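Local coordinates for uncharacterized protein (Bacteroides uniformis, PDB 4IYK), which is of unknown function but is a putative carbohydrate-binding protein, at residues Phe85-Phe90 with Asn97-Lys102. Numbering follows the deposited sequence.
Sequences FEVKDF and NVYDFK. With EDO (1,2-ethanediol), chain I; EDO (1,2-ethanediol), chain D.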
ATOM      1  N   PHE A  85      -3.725  11.247  11.136  1.00 43.44           N
ATOM      2  CA  PHE A  85      -4.700  12.290  11.405  1.00 43.92           C
ATOM      3  C   PHE A  85      -5.970  11.661  11.942  1.00 47.77           C
ATOM      4  O   PHE A  85      -6.169  10.440  11.872  1.00 45.31           O
ATOM      5  CB  PHE A  85      -5.004  13.163  10.150  1.00 43.88           C
ATOM      6  CG  PHE A  85      -5.680  12.457   8.991  1.00 41.52           C
ATOM      7  CD1 PHE A  85      -4.930  11.791   8.029  1.00 41.49           C
ATOM      8  CD2 PHE A  85      -7.059  12.511   8.831  1.00 42.76           C
ATOM      9  CE1 PHE A  85      -5.549  11.151   6.957  1.00 40.68           C
ATOM     10  CE2 PHE A  85      -7.676  11.886   7.743  1.00 43.89           C
ATOM     11  CZ  PHE A  85      -6.917  11.199   6.820  1.00 39.93           C
ATOM     12  N   GLU A  86      -6.845  12.528  12.435  1.00 45.12           N
ATOM     13  CA  GLU A  86      -8.145  12.175  12.941  1.00 45.45           C
ATOM     14  C   GLU A  86      -9.233  12.909  12.189  1.00 51.68           C
ATOM     15  O   GLU A  86      -9.021  14.033  11.726  1.00 52.17           O
ATOM     16  CB  GLU A  86      -8.227  12.546  14.418  1.00 48.41           C
ATOM     17  CG  GLU A  86      -8.161  11.386  15.375  1.00 56.01           C
ATOM     18  CD  GLU A  86      -8.576  11.759  16.783  1.00 79.72           C
ATOM     19  OE1 GLU A  86      -7.953  12.675  17.371  1.00 70.25           O
ATOM     20  OE2 GLU A  86      -9.533  11.138  17.299  1.00 75.57           O
ATOM     21  N   VAL A  87     -10.410  12.277  12.079  1.00 48.86           N
ATOM     22  CA  VAL A  87     -11.619  12.893  11.544  1.00 48.79           C
ATOM     23  C   VAL A  87     -12.656  12.821  12.691  1.00 55.47           C
ATOM     24  O   VAL A  87     -13.214  11.759  12.961  1.00 54.93           O
ATOM     25  CB  VAL A  87     -12.132  12.311  10.201  1.00 50.94           C
ATOM     26  CG1 VAL A  87     -13.334  13.097   9.684  1.00 50.95           C
ATOM     27  CG2 VAL A  87     -11.030  12.282   9.145  1.00 49.52           C
ATOM     28  N   LYS A  88     -12.851  13.936  13.405  1.00 54.84           N
ATOM     29  CA  LYS A  88     -13.810  14.000  14.513  1.00 56.76           C
ATOM     30  C   LYS A  88     -15.229  14.271  13.969  1.00 59.69           C
ATOM     31  O   LYS A  88     -15.371  14.941  12.944  1.00 58.44           O
ATOM     32  CB  LYS A  88     -13.404  15.086  15.540  1.00 61.34           C
ATOM     33  CG  LYS A  88     -12.025  14.900  16.194  1.00 72.10           C
ATOM     34  CD  LYS A  88     -11.985  13.833  17.303  1.00 82.60           C
ATOM     35  CE  LYS A  88     -12.246  14.389  18.683  1.00101.37           C
ATOM     36  NZ  LYS A  88     -11.896  13.412  19.757  1.00114.16           N
ATOM     37  N   ASP A  89     -16.268  13.759  14.671  1.00 57.02           N
ATOM     38  CA  ASP A  89     -17.706  13.919  14.383  1.00 56.65           C
ATOM     39  C   ASP A  89     -18.078  13.411  12.976  1.00 57.26           C
ATOM     40  O   ASP A  89     -18.719  14.100  12.179  1.00 56.63           O
ATOM     41  CB  ASP A  89     -18.167  15.374  14.589  1.00 59.60           C
ATOM     42  CG  ASP A  89     -17.770  15.984  15.930  1.00 66.16           C
ATOM     43  OD1 ASP A  89     -17.679  15.230  16.929  1.00 66.85           O
ATOM     44  OD2 ASP A  89     -17.537  17.205  15.975  1.00 68.00           O
ATOM     45  N   PHE A  90     -17.698  12.171  12.712  1.00 51.55           N
ATOM     46  CA  PHE A  90     -17.957  11.459  11.470  1.00 47.91           C
ATOM     47  C   PHE A  90     -19.341  10.809  11.575  1.00 52.24           C
ATOM     48  O   PHE A  90     -19.516   9.866  12.347  1.00 53.03           O
ATOM     49  CB  PHE A  90     -16.838  10.418  11.272  1.00 47.22           C
ATOM     50  CG  PHE A  90     -16.835   9.680   9.955  1.00 45.51           C
ATOM     51  CD1 PHE A  90     -16.115  10.168   8.867  1.00 45.65           C
ATOM     52  CD2 PHE A  90     -17.475   8.452   9.826  1.00 46.07           C
ATOM     53  CE1 PHE A  90     -16.064   9.454   7.660  1.00 43.54           C
ATOM     54  CE2 PHE A  90     -17.441   7.751   8.611  1.00 45.72           C
ATOM     55  CZ  PHE A  90     -16.742   8.259   7.535  1.00 41.58           C
ATOM     56  N   ASN A  97     -23.699   4.903   2.738  1.00 40.20           N
ATOM     57  CA  ASN A  97     -22.819   6.047   2.960  1.00 40.12           C
ATOM     58  C   ASN A  97     -21.578   5.938   2.100  1.00 41.29           C
ATOM     59  O   ASN A  97     -21.056   4.834   1.896  1.00 39.41           O
ATOM     60  CB  ASN A  97     -22.396   6.129   4.434  1.00 41.30           C
ATOM     61  CG  ASN A  97     -23.520   6.397   5.395  1.00 48.85           C
ATOM     62  OD1 ASN A  97     -23.668   7.501   5.892  1.00 45.77           O
ATOM     63  ND2 ASN A  97     -24.291   5.374   5.739  1.00 44.65           N
ATOM     64  N   VAL A  98     -21.078   7.079   1.620  1.00 36.56           N
ATOM     65  CA  VAL A  98     -19.854   7.066   0.819  1.00 35.83           C
ATOM     66  C   VAL A  98     -18.902   8.115   1.438  1.00 38.76           C
ATOM     67  O   VAL A  98     -19.384   9.130   1.906  1.00 36.16           O
ATOM     68  CB  VAL A  98     -20.153   7.258  -0.718  1.00 39.42           C
ATOM     69  CG1 VAL A  98     -20.859   8.581  -1.014  1.00 39.93           C
ATOM     70  CG2 VAL A  98     -18.895   7.111  -1.560  1.00 38.01           C
ATOM     71  N   TYR A  99     -17.582   7.803   1.576  1.00 35.62           N
ATOM     72  CA  TYR A  99     -16.615   8.769   2.117  1.00 34.78           C
ATOM     73  C   TYR A  99     -15.186   8.420   1.686  1.00 38.39           C
ATOM     74  O   TYR A  99     -14.647   7.341   1.991  1.00 35.35           O
ATOM     75  CB  TYR A  99     -16.688   8.910   3.654  1.00 37.81           C
ATOM     76  CG  TYR A  99     -15.981  10.146   4.189  1.00 42.26           C
ATOM     77  CD1 TYR A  99     -14.611  10.138   4.441  1.00 44.36           C
ATOM     78  CD2 TYR A  99     -16.687  11.317   4.454  1.00 45.67           C
ATOM     79  CE1 TYR A  99     -13.958  11.267   4.935  1.00 48.14           C
ATOM     80  CE2 TYR A  99     -16.045  12.454   4.960  1.00 48.13           C
ATOM     81  CZ  TYR A  99     -14.678  12.421   5.203  1.00 58.60           C
ATOM     82  OH  TYR A  99     -14.025  13.527   5.693  1.00 65.66           O
ATOM     83  N   ASP A 100     -14.565   9.378   1.010  1.00 36.50           N
ATOM     84  CA  ASP A 100     -13.188   9.256   0.562  1.00 35.25           C
ATOM     85  C   ASP A 100     -12.287  10.026   1.518  1.00 40.66           C
ATOM     86  O   ASP A 100     -12.611  11.147   1.903  1.00 41.47           O
ATOM     87  CB  ASP A 100     -13.052   9.781  -0.882  1.00 35.62           C
ATOM     88  CG  ASP A 100     -13.789   8.947  -1.925  1.00 39.45           C
ATOM     89  OD1 ASP A 100     -14.015   7.738  -1.676  1.00 37.62           O
ATOM     90  OD2 ASP A 100     -14.135   9.503  -2.990  1.00 42.51           O
ATOM     91  N   PHE A 101     -11.182   9.413   1.945  1.00 36.35           N
ATOM     92  CA  PHE A 101     -10.239  10.092   2.833  1.00 35.28           C
ATOM     93  C   PHE A 101      -9.059  10.573   1.975  1.00 41.33           C
ATOM     94  O   PHE A 101      -8.551   9.809   1.149  1.00 40.17           O
ATOM     95  CB  PHE A 101      -9.771   9.139   3.964  1.00 35.55           C
ATOM     96  CG  PHE A 101     -10.863   8.650   4.887  1.00 35.80           C
ATOM     97  CD1 PHE A 101     -11.204   9.367   6.027  1.00 40.11           C
ATOM     98  CD2 PHE A 101     -11.504   7.438   4.653  1.00 36.20           C
ATOM     99  CE1 PHE A 101     -12.200   8.899   6.895  1.00 41.24           C
ATOM    100  CE2 PHE A 101     -12.503   6.969   5.518  1.00 38.86           C
ATOM    101  CZ  PHE A 101     -12.842   7.700   6.635  1.00 38.38           C
ATOM    102  N   LYS A 102      -8.640  11.820   2.168  1.00 39.63           N
ATOM    103  CA  LYS A 102      -7.516  12.497   1.494  1.00 39.81           C
ATOM    104  C   LYS A 102      -6.291  12.449   2.413  1.00 40.14           C
ATOM    105  O   LYS A 102      -6.360  12.879   3.561  1.00 40.65           O
ATOM    106  CB  LYS A 102      -7.876  13.953   1.135  1.00 44.08           C
ATOM    107  CG  LYS A 102      -9.226  14.120   0.426  1.00 61.20           C
ATOM    108  CD  LYS A 102      -9.134  14.051  -1.085  1.00 72.19           C
ATOM    109  CE  LYS A 102     -10.410  14.532  -1.754  1.00 87.41           C
ATOM    110  NZ  LYS A 102     -10.600  16.010  -1.637  1.00 95.81           N
TER
HETATM  111  C1  EDO I 307      -9.072  14.632   5.622  1.00 51.54           C
HETATM  112  O1  EDO I 307      -7.772  14.874   5.084  1.00 52.10           O
HETATM  113  C2  EDO I 307      -9.759  13.460   4.865  1.00 47.98           C
HETATM  114  O2  EDO I 307     -11.000  13.199   5.468  1.00 47.64           O
HETATM  115  C1  EDO D 302     -15.093  13.354   1.236  1.00 64.54           C
HETATM  116  O1  EDO D 302     -13.760  13.851   1.151  1.00 65.81           O
HETATM  117  C2  EDO D 302     -15.439  12.620  -0.089  1.00 63.45           C
HETATM  118  O2  EDO D 302     -16.480  11.676   0.128  1.00 61.45           O
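With CG anti to the backbone N in both F90 (chi1 -173°) and Y99 (chi1 -164°), the two rings swing into the space between strands 85-92 and 95-103 and meet in a T-shaped pair. The strands belong to facing sheets of a beta-sandwich, consistent with the transthyretin-like clan of this N-terminal domain, and no hydrogen bond joins the two segments. F90 drives its edge into the Y99 face: CE1 stands 3.5 Å above the ring plane of Y99, over its centre, with the planes at 72°. F101 completes the aromatic cluster; its ring is nearly parallel to that of F90 but slid aside, CZ lying 3.8 Å from F90 CE1. Y99 CD1 sits 3.6 Å above the F101 ring plane, over its centre. V87 adds CG2 at the edge of the F101 ring, 4.2 Å from F101 CE1. V75 of strand 67-77 touches F90 and F101. With Y99 cut back to an alanine, the F90 edge would probably lose its aromatic face and a gap open over F101. Beside the cluster, a 1,2-ethanediol, probably from the crystallisation liquor, links Y99 OH (3.1 Å from its O2) to K102 O along the 97-102 segment; its O1 lies over a face of the F85 ring and donates to K102 O at 2.9 Å.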